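Local coordinates for glycoside hydrolase family protein (PDB 6Q2F), which is an alpha-L-rhamnosidase, a glycoside hydrolase that probably releases L-rhamnose from the non-reducing ends of rhamnose-containing glycosides, at residues K688-S693 / K1112-A1117; V681-D686 / N702-W707; T791-G796 / A864-E869; V734-G739 / Y762-F767. All blocks are in the same frame, centred on the assembly; numbering follows the deposited sequence.

How the interactions relate
The contacts form two groups on opposite sides of the chain's centre. Interactions 1 and 2, with centres 9 Å apart, touch where K688 O lies 3.1 Å from Q704 NE2; they tie the loops after the last strand of the eight-stranded parallel barrel to each other and to the C-terminal galactose-binding-like region. Interactions 3 and 4, 10 Å apart between centres, share an alpha/beta sheet in which strands 734-737 and 788-794 are neighbours, Y793 N probably bonding to A735 O at 2.8 Å. About 43 Å separates the centres of interactions 2 and 4. No sodium ligand (D503, S504, E583, E586, E644) belongs to any of the four contacts.

Interaction 1: residues K688-S693 / K1112-A1117; sequences KKPGLS and KITWTA
K688 lies over the indole of W1115, the two side chains crossing at a slant. Its CD sits above the five-membered ring, 3.6 Å from the centroid, in a CH-pi contact. Lysine suits this place because its methylenes pack on the ring while the bend at its last torsion lifts NZ off the face, still above the five-membered ring but too far for more than a weak attraction. W1115 turns its ring this way because CG is anti to the backbone N (chi1 -176°). The opposite face carries the backbone N of A1117, 3.4 Å above the plane, and G691 C meets the ring at its edge. Beside the indole runs a short, weakly bonded parallel pairing, in which W1115 N donates to K689 O (2.6 Å) and W1115 O accepts from G691 N (3.0 Å). Two strands of about two residues thus join the rhamnosidase family region to the galactose-binding-like one. The cis peptide before P690 turns the chain between those two bonds, and the proline CG packs on T1116 CG2. Glycine fits position 691, whose phi of 92° would press a side chain against the preceding carbonyl. A water bridges A1117 N and G691 O.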
loop_
_atom_site.group_PDB
_atom_site.type_symbol
_atom_site.label_atom_id
_atom_site.label_comp_id
_atom_site.label_asym_id
_atom_site.label_seq_id
_atom_site.Cartn_x
_atom_site.Cartn_y
_atom_site.Cartn_z
ATOM N N LYS A 688 -9.835 8.401 31.907
ATOM C CA LYS A 688 -10.496 7.344 31.148
ATOM C C LYS A 688 -9.445 6.370 30.620
ATOM O O LYS A 688 -8.654 6.712 29.733
ATOM C CB LYS A 688 -11.343 7.948 30.032
ATOM C CG LYS A 688 -12.711 8.432 30.587
ATOM C CD LYS A 688 -13.563 9.106 29.549
ATOM C CE LYS A 688 -14.937 9.480 30.147
ATOM N NZ LYS A 688 -14.821 10.505 31.221
ATOM N N LYS A 689 -9.425 5.161 31.181
ATOM C CA LYS A 689 -8.455 4.141 30.756
ATOM C C LYS A 689 -9.200 2.910 30.248
ATOM O O LYS A 689 -10.186 2.510 30.851
ATOM C CB LYS A 689 -7.520 3.759 31.909
ATOM C CG LYS A 689 -6.768 4.921 32.538
ATOM C CD LYS A 689 -6.287 4.553 33.942
ATOM C CE LYS A 689 -5.966 5.808 34.763
ATOM N NZ LYS A 689 -4.802 6.539 34.170
ATOM N N PRO A 690 -8.738 2.315 29.136
ATOM C CA PRO A 690 -7.617 2.781 28.324
ATOM C C PRO A 690 -7.968 3.993 27.467
ATOM O O PRO A 690 -7.068 4.603 26.909
ATOM C CB PRO A 690 -7.297 1.572 27.440
ATOM C CG PRO A 690 -8.597 0.862 27.320
ATOM C CD PRO A 690 -9.256 1.023 28.662
ATOM N N GLY A 691 -9.251 4.345 27.384
ATOM C CA GLY A 691 -9.620 5.608 26.763
ATOM C C GLY A 691 -9.925 5.574 25.274
ATOM O O GLY A 691 -10.503 4.609 24.769
ATOM N N LEU A 692 -9.570 6.643 24.559
ATOM C CA LEU A 692 -9.935 6.767 23.153
ATOM C C LEU A 692 -9.135 5.819 22.268
ATOM O O LEU A 692 -8.008 5.433 22.590
ATOM C CB LEU A 692 -9.696 8.184 22.670
ATOM C CG LEU A 692 -10.449 9.314 23.340
ATOM C CD1 LEU A 692 -9.964 10.603 22.697
ATOM C CD2 LEU A 692 -11.921 9.135 23.184
ATOM N N SER A 693 -9.741 5.461 21.143
ATOM C CA SER A 693 -9.132 4.594 20.149
ATOM C C SER A 693 -9.559 5.148 18.800
ATOM O O SER A 693 -10.586 5.821 18.709
ATOM C CB SER A 693 -9.617 3.155 20.315
ATOM O OG SER A 693 -11.024 3.072 20.165
ATOM N N LYS A 1112 -16.501 -0.889 37.704
ATOM C CA LYS A 1112 -15.852 -0.704 36.410
ATOM C C LYS A 1112 -14.578 0.115 36.535
ATOM O O LYS A 1112 -14.608 1.262 36.980
ATOM C CB LYS A 1112 -16.824 -0.062 35.426
ATOM C CG LYS A 1112 -18.055 -0.925 35.180
ATOM C CD LYS A 1112 -18.058 -1.436 33.749
ATOM C CE LYS A 1112 -18.213 -0.284 32.765
ATOM N NZ LYS A 1112 -17.873 -0.682 31.364
ATOM N N ILE A 1113 -13.469 -0.480 36.121
ATOM C CA ILE A 1113 -12.184 0.205 36.087
ATOM C C ILE A 1113 -11.994 0.947 34.770
ATOM O O ILE A 1113 -11.430 2.044 34.745
ATOM C CB ILE A 1113 -11.037 -0.806 36.325
ATOM C CG1 ILE A 1113 -11.151 -1.461 37.710
ATOM C CG2 ILE A 1113 -9.677 -0.158 36.159
ATOM C CD1 ILE A 1113 -11.202 -0.491 38.854
ATOM N N THR A 1114 -12.465 0.370 33.666
ATOM C CA THR A 1114 -12.099 0.847 32.344
ATOM C C THR A 1114 -13.184 1.727 31.747
ATOM O O THR A 1114 -14.353 1.670 32.134
ATOM C CB THR A 1114 -11.824 -0.306 31.377
ATOM O OG1 THR A 1114 -13.060 -0.981 31.095
ATOM C CG2 THR A 1114 -10.814 -1.279 31.970
ATOM N N TRP A 1115 -12.759 2.539 30.782
ATOM C CA TRP A 1115 -13.630 3.273 29.877
ATOM C C TRP A 1115 -13.102 3.115 28.459
ATOM O O TRP A 1115 -11.899 3.291 28.217
ATOM C CB TRP A 1115 -13.693 4.756 30.242
ATOM C CG TRP A 1115 -14.669 5.538 29.395
ATOM C CD1 TRP A 1115 -15.942 5.894 29.743
ATOM C CD2 TRP A 1115 -14.458 6.043 28.070
ATOM N NE1 TRP A 1115 -16.529 6.594 28.721
ATOM C CE2 TRP A 1115 -15.639 6.705 27.684
ATOM C CE3 TRP A 1115 -13.377 6.011 27.174
ATOM C CZ2 TRP A 1115 -15.780 7.323 26.439
ATOM C CZ3 TRP A 1115 -13.522 6.619 25.934
ATOM C CH2 TRP A 1115 -14.715 7.273 25.581
ATOM N N THR A 1116 -13.993 2.750 27.535
ATOM C CA THR A 1116 -13.729 2.787 26.103
ATOM C C THR A 1116 -14.949 3.402 25.432
ATOM O O THR A 1116 -16.042 3.409 25.997
ATOM C CB THR A 1116 -13.470 1.400 25.493
ATOM O OG1 THR A 1116 -14.652 0.596 25.613
ATOM C CG2 THR A 1116 -12.289 0.695 26.187
ATOM N N ALA A 1117 -14.756 3.885 24.196
ATOM C CA ALA A 1117 -15.841 4.535 23.466
ATOM C C ALA A 1117 -16.967 3.558 23.142
ATOM O O ALA A 1117 -18.142 3.847 23.398
ATOM C CB ALA A 1117 -15.304 5.170 22.188
HETATM O O HOH W 1 -11.120 4.398 33.453
HETATM O O HOH W 2 -12.344 3.533 22.812
#

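Interaction 2: residues V681-D686 / N702-W707; sequences VHVPVD and NRQESW
The guanidinium of R703 has V683 CG1 over one face, 3.3 Å above the plane and displaced toward the rim, while the carboxylate of D686 meets its edge. The two charged planes stand 86° apart. NH1 donates within its own plane to D686 OD1 at 2.7 Å, reaching that oxygen from above the carboxylate, and NH2 adds a weak bond to the same atom, so one oxygen carries the salt bridge. D686 OD2 is left to K73. NH2 also binds V683 O (2.8 Å), and R703 NE is paired with D74; arginine suits this place because its several donors can serve a carbonyl and two carboxylates at once.

V683 supplies the apolar centre. With CG1 anti to its backbone N (chi1 176°), that methyl lies between the guanidinium and Q704 CG, 3.5 Å from the latter, while CG2 rests 3.4 Å from N702 ND2. The two side-chain amides take backbone carbonyls: N702 ND2 donates to V681 O (3.0 Å), and Q704 NE2 gives a straight bond to D686 O (3.0 Å, 165°), in its own amide plane but from above the carbonyl plane. Q704 NE2 also reaches V685 O through a water.

N702 OD1 accepts from Q704 N, making an Asx turn within a type I beta turn, N702 to E705. The loop 681-686 follows strand 674-677, the last of an eight-stranded parallel barrel; since K73 and D74 lie on helix 68-81, after the first strand, the contact sits where a (beta/alpha)8 barrel closes on itself.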
loop_
_atom_site.group_PDB
_atom_site.type_symbol
_atom_site.label_atom_id
_atom_site.label_comp_id
_atom_site.label_asym_id
_atom_site.label_seq_id
_atom_site.Cartn_x
_atom_site.Cartn_y
_atom_site.Cartn_z
ATOM N N VAL A 681 -3.090 7.146 19.400
ATOM C CA VAL A 681 -4.126 8.154 19.539
ATOM C C VAL A 681 -3.767 9.108 20.678
ATOM O O VAL A 681 -3.241 8.701 21.720
ATOM C CB VAL A 681 -5.476 7.449 19.763
ATOM C CG1 VAL A 681 -6.459 8.360 20.464
ATOM C CG2 VAL A 681 -6.056 6.985 18.434
ATOM N N HIS A 682 -4.038 10.390 20.469
ATOM C CA HIS A 682 -3.772 11.402 21.485
ATOM C C HIS A 682 -4.667 11.201 22.700
ATOM O O HIS A 682 -5.885 11.024 22.561
ATOM C CB HIS A 682 -4.004 12.796 20.898
ATOM C CG HIS A 682 -4.199 13.864 21.927
ATOM N ND1 HIS A 682 -3.281 14.113 22.924
ATOM C CD2 HIS A 682 -5.196 14.768 22.094
ATOM C CE1 HIS A 682 -3.707 15.117 23.669
ATOM N NE2 HIS A 682 -4.862 15.535 23.181
ATOM N N VAL A 683 -4.059 11.245 23.886
ATOM C CA VAL A 683 -4.760 11.055 25.154
ATOM C C VAL A 683 -5.012 12.419 25.784
ATOM O O VAL A 683 -4.084 13.035 26.326
ATOM C CB VAL A 683 -3.958 10.149 26.098
ATOM C CG1 VAL A 683 -4.649 10.043 27.466
ATOM C CG2 VAL A 683 -3.760 8.791 25.463
ATOM N N PRO A 684 -6.229 12.953 25.698
ATOM C CA PRO A 684 -6.465 14.321 26.198
ATOM C C PRO A 684 -6.675 14.414 27.698
ATOM O O PRO A 684 -6.423 15.486 28.262
ATOM C CB PRO A 684 -7.732 14.746 25.454
ATOM C CG PRO A 684 -8.490 13.457 25.376
ATOM C CD PRO A 684 -7.402 12.440 24.980
ATOM N N VAL A 685 -7.134 13.349 28.353
ATOM C CA VAL A 685 -7.401 13.345 29.788
ATOM C C VAL A 685 -6.919 12.012 30.347
ATOM O O VAL A 685 -6.931 10.990 29.656
ATOM C CB VAL A 685 -8.905 13.575 30.110
ATOM C CG1 VAL A 685 -9.380 14.918 29.565
ATOM C CG2 VAL A 685 -9.754 12.477 29.515
ATOM N N ASP A 686 -6.490 12.019 31.607
ATOM C CA ASP A 686 -5.872 10.821 32.169
ATOM C C ASP A 686 -6.876 9.816 32.736
ATOM O O ASP A 686 -6.558 8.622 32.774
ATOM C CB ASP A 686 -4.861 11.199 33.264
ATOM C CG ASP A 686 -3.736 12.102 32.745
ATOM O OD1 ASP A 686 -3.550 12.185 31.517
ATOM O OD2 ASP A 686 -3.032 12.723 33.567
ATOM N N ASN A 702 -0.360 4.013 23.036
ATOM C CA ASN A 702 -0.202 5.332 23.645
ATOM C C ASN A 702 0.015 5.159 25.147
ATOM O O ASN A 702 0.148 4.039 25.653
ATOM C CB ASN A 702 -1.387 6.264 23.339
ATOM C CG ASN A 702 -2.724 5.759 23.910
ATOM O OD1 ASN A 702 -2.775 4.999 24.883
ATOM N ND2 ASN A 702 -3.814 6.191 23.288
ATOM N N ARG A 703 0.077 6.281 25.867
ATOM C CA ARG A 703 0.475 6.251 27.271
ATOM C C ARG A 703 -0.554 5.591 28.172
ATOM O O ARG A 703 -0.236 5.291 29.335
ATOM C CB ARG A 703 0.745 7.663 27.768
ATOM C CG ARG A 703 -0.438 8.642 27.670
ATOM C CD ARG A 703 0.044 9.968 28.172
ATOM N NE ARG A 703 -0.916 11.043 27.949
ATOM C CZ ARG A 703 -1.754 11.453 28.887
ATOM N NH1 ARG A 703 -1.728 10.853 30.075
ATOM N NH2 ARG A 703 -2.614 12.431 28.633
ATOM N N GLN A 704 -1.770 5.374 27.679
ATOM C CA GLN A 704 -2.790 4.639 28.410
ATOM C C GLN A 704 -2.695 3.128 28.208
ATOM O O GLN A 704 -3.371 2.384 28.922
ATOM C CB GLN A 704 -4.190 5.122 27.984
ATOM C CG GLN A 704 -4.474 6.609 28.231
ATOM C CD GLN A 704 -4.594 6.969 29.703
ATOM O OE1 GLN A 704 -3.737 6.647 30.515
ATOM N NE2 GLN A 704 -5.668 7.655 30.045
ATOM N N GLU A 705 -1.904 2.647 27.233
ATOM C CA GLU A 705 -1.720 1.204 27.098
ATOM C C GLU A 705 -1.272 0.613 28.433
ATOM O O GLU A 705 -0.539 1.249 29.193
ATOM C CB GLU A 705 -0.702 0.903 25.983
ATOM C CG GLU A 705 -0.434 -0.591 25.671
ATOM C CD GLU A 705 -1.685 -1.390 25.310
ATOM O OE1 GLU A 705 -2.460 -1.744 26.226
ATOM O OE2 GLU A 705 -1.893 -1.693 24.118
ATOM N N SER A 706 -1.741 -0.601 28.734
ATOM C CA SER A 706 -1.467 -1.186 30.048
ATOM C C SER A 706 0.032 -1.373 30.273
ATOM O O SER A 706 0.549 -1.093 31.362
ATOM C CB SER A 706 -2.208 -2.517 30.207
ATOM O OG SER A 706 -2.079 -3.317 29.052
ATOM N N TRP A 707 0.757 -1.808 29.244
ATOM C CA TRP A 707 2.197 -1.997 29.340
ATOM C C TRP A 707 2.978 -0.787 28.832
ATOM O O TRP A 707 4.174 -0.909 28.529
ATOM C CB TRP A 707 2.609 -3.263 28.580
ATOM C CG TRP A 707 2.017 -3.368 27.197
ATOM C CD1 TRP A 707 0.776 -3.843 26.873
ATOM C CD2 TRP A 707 2.646 -3.013 25.956
ATOM N NE1 TRP A 707 0.588 -3.794 25.505
ATOM C CE2 TRP A 707 1.724 -3.293 24.921
ATOM C CE3 TRP A 707 3.901 -2.500 25.619
ATOM C CZ2 TRP A 707 2.017 -3.068 23.565
ATOM C CZ3 TRP A 707 4.192 -2.279 24.281
ATOM C CH2 TRP A 707 3.246 -2.561 23.264
HETATM O O HOH W 3 -7.974 9.007 28.230
#

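Interaction 3: residues T791-G796 / A864-E869; sequences TIYLGG and ASQDIE
Strand 791-794 passes the turn that leads into helix 868-874, with the backbones well apart: CA of Y793 is 7.3 Å from CA of I868. S865 OG accepts from D867 N in an ST turn, and D867 is the N-cap, its carboxylate receiving S870 N. Side chains bridge the gap. Y793 extends from the strand with CG anti to the backbone N (chi1 179°), which brings its hydroxyl to Q866. The Q866 chain folds back at its second torsion, and its amide stands 78° from the tyrosine ring. NE2 donates to Y793 OH over 2.8 Å in a bent bond and to L794 O over 3.2 Å in a nearly straight one (174°), both partners close to the amide plane. On the other flank I868 CD1 packs 3.9 Å from Y793 CD1 and 4.1 Å from T791 CG2, a small apolar patch under the first helical turn. A water joins Q866 O to the helix-starting N-H of I868. Y793 OH and L794 O take both protons of Q866 NE2, while OE1 accepts from K822 N. A glutamine suits this junction, since the two-way demand fixes which way round the amide sits and ties helix entry to strand.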
loop_
_atom_site.group_PDB
_atom_site.type_symbol
_atom_site.label_atom_id
_atom_site.label_comp_id
_atom_site.label_asym_id
_atom_site.label_seq_id
_atom_site.Cartn_x
_atom_site.Cartn_y
_atom_site.Cartn_z
ATOM N N THR A 791 21.744 -8.564 -13.189
ATOM C CA THR A 791 20.868 -8.795 -14.329
ATOM C C THR A 791 19.544 -8.072 -14.135
ATOM O O THR A 791 19.147 -7.742 -13.011
ATOM C CB THR A 791 20.605 -10.286 -14.536
ATOM O OG1 THR A 791 19.856 -10.467 -15.739
ATOM C CG2 THR A 791 19.785 -10.821 -13.376
ATOM N N ILE A 792 18.874 -7.830 -15.255
ATOM C CA ILE A 792 17.481 -7.421 -15.296
ATOM C C ILE A 792 16.673 -8.672 -15.565
ATOM O O ILE A 792 17.039 -9.475 -16.428
ATOM C CB ILE A 792 17.231 -6.372 -16.399
ATOM C CG1 ILE A 792 17.829 -5.021 -16.011
ATOM C CG2 ILE A 792 15.738 -6.236 -16.688
ATOM C CD1 ILE A 792 17.882 -4.018 -17.162
ATOM N N TYR A 793 15.583 -8.846 -14.841
ATOM C CA TYR A 793 14.656 -9.939 -15.097
ATOM C C TYR A 793 13.373 -9.375 -15.696
ATOM O O TYR A 793 12.830 -8.397 -15.182
ATOM C CB TYR A 793 14.361 -10.704 -13.810
ATOM C CG TYR A 793 13.393 -11.822 -14.025
ATOM C CD1 TYR A 793 13.820 -13.042 -14.531
ATOM C CD2 TYR A 793 12.041 -11.667 -13.719
ATOM C CE1 TYR A 793 12.931 -14.084 -14.739
ATOM C CE2 TYR A 793 11.145 -12.705 -13.925
ATOM C CZ TYR A 793 11.592 -13.908 -14.445
ATOM O OH TYR A 793 10.710 -14.943 -14.667
ATOM N N LEU A 794 12.893 -9.987 -16.781
ATOM C CA LEU A 794 11.668 -9.513 -17.429
ATOM C C LEU A 794 10.498 -10.271 -16.827
ATOM O O LEU A 794 10.240 -11.420 -17.185
ATOM C CB LEU A 794 11.729 -9.691 -18.942
ATOM C CG LEU A 794 12.904 -8.981 -19.611
ATOM C CD1 LEU A 794 12.819 -9.177 -21.096
ATOM C CD2 LEU A 794 12.917 -7.494 -19.268
ATOM N N GLY A 795 9.786 -9.625 -15.908
ATOM C CA GLY A 795 8.647 -10.250 -15.262
ATOM C C GLY A 795 7.404 -9.398 -15.387
ATOM O O GLY A 795 7.317 -8.559 -16.294
ATOM N N GLY A 796 6.442 -9.606 -14.490
ATOM C CA GLY A 796 5.259 -8.763 -14.476
ATOM C C GLY A 796 4.527 -8.811 -15.802
ATOM O O GLY A 796 4.230 -9.884 -16.332
ATOM N N ALA A 864 17.122 -16.327 -22.497
ATOM C CA ALA A 864 15.688 -16.397 -22.781
ATOM C C ALA A 864 15.043 -17.437 -21.869
ATOM O O ALA A 864 14.622 -18.517 -22.277
ATOM C CB ALA A 864 15.449 -16.704 -24.258
ATOM N N SER A 865 14.966 -17.066 -20.602
ATOM C CA SER A 865 14.492 -17.949 -19.554
ATOM C C SER A 865 13.590 -17.161 -18.621
ATOM O O SER A 865 13.664 -15.929 -18.547
ATOM C CB SER A 865 15.672 -18.558 -18.776
ATOM O OG SER A 865 15.246 -19.323 -17.680
ATOM N N GLN A 866 12.716 -17.889 -17.926
ATOM C CA GLN A 866 11.921 -17.349 -16.830
ATOM C C GLN A 866 12.258 -18.081 -15.530
ATOM O O GLN A 866 11.441 -18.161 -14.610
ATOM C CB GLN A 866 10.427 -17.434 -17.145
ATOM C CG GLN A 866 10.008 -16.794 -18.498
ATOM C CD GLN A 866 10.143 -15.258 -18.537
ATOM O OE1 GLN A 866 10.203 -14.655 -19.615
ATOM N NE2 GLN A 866 10.183 -14.629 -17.368
ATOM N N ASP A 867 13.476 -18.618 -15.454
ATOM C CA ASP A 867 14.018 -19.312 -14.287
ATOM C C ASP A 867 15.211 -18.493 -13.796
ATOM O O ASP A 867 16.334 -18.674 -14.268
ATOM C CB ASP A 867 14.422 -20.746 -14.666
ATOM C CG ASP A 867 14.862 -21.570 -13.467
ATOM O OD1 ASP A 867 15.337 -20.979 -12.477
ATOM O OD2 ASP A 867 14.727 -22.808 -13.516
ATOM N N ILE A 868 14.975 -17.602 -12.833
ATOM C CA ILE A 868 15.983 -16.591 -12.520
ATOM C C ILE A 868 17.199 -17.225 -11.855
ATOM O O ILE A 868 18.342 -16.839 -12.121
ATOM C CB ILE A 868 15.378 -15.463 -11.659
ATOM C CG1 ILE A 868 16.435 -14.412 -11.320
ATOM C CG2 ILE A 868 14.765 -16.014 -10.365
ATOM C CD1 ILE A 868 17.084 -13.790 -12.521
ATOM N N GLU A 869 16.989 -18.205 -10.985
ATOM C CA GLU A 869 18.135 -18.758 -10.274
ATOM C C GLU A 869 18.964 -19.669 -11.168
ATOM O O GLU A 869 20.187 -19.764 -11.001
ATOM C CB GLU A 869 17.668 -19.486 -9.018
ATOM C CG GLU A 869 16.972 -18.550 -8.045
ATOM C CD GLU A 869 17.254 -18.915 -6.604
ATOM O OE1 GLU A 869 17.872 -19.968 -6.385
ATOM O OE2 GLU A 869 16.882 -18.139 -5.702
HETATM O O HOH W 4 12.222 -16.740 -12.397
#

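Interaction 4: residues V734-G739 / Y762-F767; sequences VAYFYG and YDYINF
Backbone bonds pair V734-F737 with Y762-I765 as parallel strands, the short strand axes inclined at 34°. D763 N donates to V734 O (3.0 Å), Y736 N to D763 O (2.7 Å) and I765 N to Y736 O (3.0 Å); CA-H...O contacts fill in between, as from F737 CA to I765 O.

The aromatic contacts gather on the side bearing V734, Y736, Y762 and Y764. Y764 turns its edge to the face of Y736 in an offset edge-to-face pair, centroids 5.3 Å apart and planes at 83°. Different first torsions, CG anti to the backbone N in Y736 (chi1 -174°) but beside it in Y764, set the rings crosswise though they extend the same way. Y738 joins them obliquely, completing a cluster.

Aliphatic packing occupies the other side, where I765 CD1 is 3.8 Å from A735 CB and its CG1 equally far from F737 CB; a small alanine lets the branched isoleucine lie across the strand.

Polar ends bond within the protein. Y738 OH and N766 ND2 bond to the D594 carboxylate, and N766 caps helix 767-773 through A769 N. A water links G739 O to F767 N.

Helix 744-747 belongs to the crossover between these strands, making a beta-alpha-beta unit. Strand 734-737 has 788-794 on its other side, and S631 of helix 620-636 bonds Y764 N; with 818-820 and 860-863, the 2-1-3-4-5 strand order is consistent with a flavodoxin-like domain.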
loop_
_atom_site.group_PDB
_atom_site.type_symbol
_atom_site.label_atom_id
_atom_site.label_comp_id
_atom_site.label_asym_id
_atom_site.label_seq_id
_atom_site.Cartn_x
_atom_site.Cartn_y
_atom_site.Cartn_z
ATOM N N VAL A 734 19.197 -8.898 -8.475
ATOM C CA VAL A 734 18.236 -8.950 -9.570
ATOM C C VAL A 734 17.442 -7.651 -9.576
ATOM O O VAL A 734 16.935 -7.221 -8.533
ATOM C CB VAL A 734 17.311 -10.178 -9.455
ATOM C CG1 VAL A 734 16.247 -10.149 -10.540
ATOM C CG2 VAL A 734 18.127 -11.479 -9.542
ATOM N N ALA A 735 17.376 -7.002 -10.738
ATOM C CA ALA A 735 16.445 -5.899 -10.948
ATOM C C ALA A 735 15.242 -6.490 -11.670
ATOM O O ALA A 735 15.338 -6.876 -12.837
ATOM C CB ALA A 735 17.085 -4.771 -11.760
ATOM N N TYR A 736 14.115 -6.586 -10.973
ATOM C CA TYR A 736 12.941 -7.256 -11.521
ATOM C C TYR A 736 12.093 -6.207 -12.231
ATOM O O TYR A 736 11.367 -5.439 -11.589
ATOM C CB TYR A 736 12.175 -7.952 -10.404
ATOM C CG TYR A 736 11.003 -8.801 -10.840
ATOM C CD1 TYR A 736 9.900 -8.230 -11.474
ATOM C CD2 TYR A 736 10.966 -10.167 -10.563
ATOM C CE1 TYR A 736 8.811 -9.001 -11.865
ATOM C CE2 TYR A 736 9.876 -10.946 -10.951
ATOM C CZ TYR A 736 8.798 -10.356 -11.602
ATOM O OH TYR A 736 7.718 -11.106 -12.000
ATOM N N PHE A 737 12.164 -6.181 -13.556
ATOM C CA PHE A 737 11.353 -5.264 -14.345
ATOM C C PHE A 737 9.972 -5.870 -14.510
ATOM O O PHE A 737 9.839 -6.969 -15.063
ATOM C CB PHE A 737 11.991 -5.007 -15.707
ATOM C CG PHE A 737 11.221 -4.037 -16.575
ATOM C CD1 PHE A 737 11.161 -2.694 -16.258
ATOM C CD2 PHE A 737 10.599 -4.470 -17.735
ATOM C CE1 PHE A 737 10.483 -1.807 -17.066
ATOM C CE2 PHE A 737 9.917 -3.594 -18.546
ATOM C CZ PHE A 737 9.850 -2.255 -18.208
ATOM N N TYR A 738 8.946 -5.149 -14.053
ATOM C CA TYR A 738 7.594 -5.683 -13.994
ATOM C C TYR A 738 6.685 -5.116 -15.069
ATOM O O TYR A 738 5.470 -5.338 -15.026
ATOM C CB TYR A 738 6.981 -5.455 -12.607
ATOM C CG TYR A 738 6.899 -4.007 -12.149
ATOM C CD1 TYR A 738 7.970 -3.403 -11.504
ATOM C CD2 TYR A 738 5.732 -3.268 -12.315
ATOM C CE1 TYR A 738 7.889 -2.107 -11.048
ATOM C CE2 TYR A 738 5.644 -1.960 -11.870
ATOM C CZ TYR A 738 6.721 -1.382 -11.234
ATOM O OH TYR A 738 6.649 -0.086 -10.776
ATOM N N GLY A 739 7.240 -4.414 -16.040
ATOM C CA GLY A 739 6.450 -4.006 -17.184
ATOM C C GLY A 739 5.944 -2.582 -17.110
ATOM O O GLY A 739 6.341 -1.758 -16.279
ATOM N N TYR A 762 16.355 -8.984 -4.459
ATOM C CA TYR A 762 15.910 -8.304 -5.662
ATOM C C TYR A 762 15.201 -7.007 -5.310
ATOM O O TYR A 762 14.689 -6.826 -4.199
ATOM C CB TYR A 762 14.980 -9.179 -6.512
ATOM C CG TYR A 762 13.641 -9.505 -5.886
ATOM C CD1 TYR A 762 13.521 -10.519 -4.931
ATOM C CD2 TYR A 762 12.487 -8.841 -6.287
ATOM C CE1 TYR A 762 12.286 -10.836 -4.364
ATOM C CE2 TYR A 762 11.261 -9.150 -5.737
ATOM C CZ TYR A 762 11.160 -10.140 -4.769
ATOM O OH TYR A 762 9.928 -10.447 -4.237
ATOM N N ASP A 763 15.230 -6.094 -6.281
ATOM C CA ASP A 763 14.449 -4.869 -6.308
ATOM C C ASP A 763 13.542 -4.910 -7.529
ATOM O O ASP A 763 13.903 -5.480 -8.568
ATOM C CB ASP A 763 15.347 -3.621 -6.427
ATOM C CG ASP A 763 16.159 -3.340 -5.180
ATOM O OD1 ASP A 763 15.661 -3.634 -4.076
ATOM O OD2 ASP A 763 17.292 -2.804 -5.320
ATOM N N TYR A 764 12.371 -4.297 -7.418
ATOM C CA TYR A 764 11.598 -4.003 -8.612
ATOM C C TYR A 764 12.162 -2.756 -9.281
ATOM O O TYR A 764 12.622 -1.826 -8.608
ATOM C CB TYR A 764 10.135 -3.754 -8.277
ATOM C CG TYR A 764 9.391 -4.970 -7.816
ATOM C CD1 TYR A 764 9.224 -6.060 -8.660
ATOM C CD2 TYR A 764 8.831 -5.026 -6.546
ATOM C CE1 TYR A 764 8.520 -7.179 -8.254
ATOM C CE2 TYR A 764 8.122 -6.139 -6.135
ATOM C CZ TYR A 764 7.972 -7.208 -6.990
ATOM O OH TYR A 764 7.282 -8.311 -6.569
ATOM N N ILE A 765 12.127 -2.737 -10.616
ATOM C CA ILE A 765 12.424 -1.536 -11.394
ATOM C C ILE A 765 11.255 -1.299 -12.333
ATOM O O ILE A 765 10.714 -2.248 -12.915
ATOM C CB ILE A 765 13.741 -1.635 -12.199
ATOM C CG1 ILE A 765 13.736 -2.838 -13.135
ATOM C CG2 ILE A 765 14.930 -1.736 -11.287
ATOM C CD1 ILE A 765 14.897 -2.786 -14.159
ATOM N N ASN A 766 10.841 -0.042 -12.451
ATOM C CA ASN A 766 9.790 0.361 -13.364
ATOM C C ASN A 766 10.413 0.996 -14.604
ATOM O O ASN A 766 11.639 0.988 -14.794
ATOM C CB ASN A 766 8.806 1.301 -12.651
ATOM C CG ASN A 766 9.434 2.636 -12.264
ATOM O OD1 ASN A 766 10.654 2.797 -12.297
ATOM N ND2 ASN A 766 8.591 3.593 -11.862
ATOM N N PHE A 767 9.566 1.544 -15.477
ATOM C CA PHE A 767 10.072 2.107 -16.724
ATOM C C PHE A 767 11.062 3.233 -16.453
ATOM O O PHE A 767 12.133 3.280 -17.070
ATOM C CB PHE A 767 8.895 2.575 -17.590
ATOM C CG PHE A 767 9.296 3.349 -18.830
ATOM C CD1 PHE A 767 9.520 2.695 -20.038
ATOM C CD2 PHE A 767 9.407 4.730 -18.788
ATOM C CE1 PHE A 767 9.871 3.408 -21.189
ATOM C CE2 PHE A 767 9.755 5.472 -19.940
ATOM C CZ PHE A 767 9.975 4.807 -21.142
HETATM O O HOH W 5 6.794 0.720 -15.554
#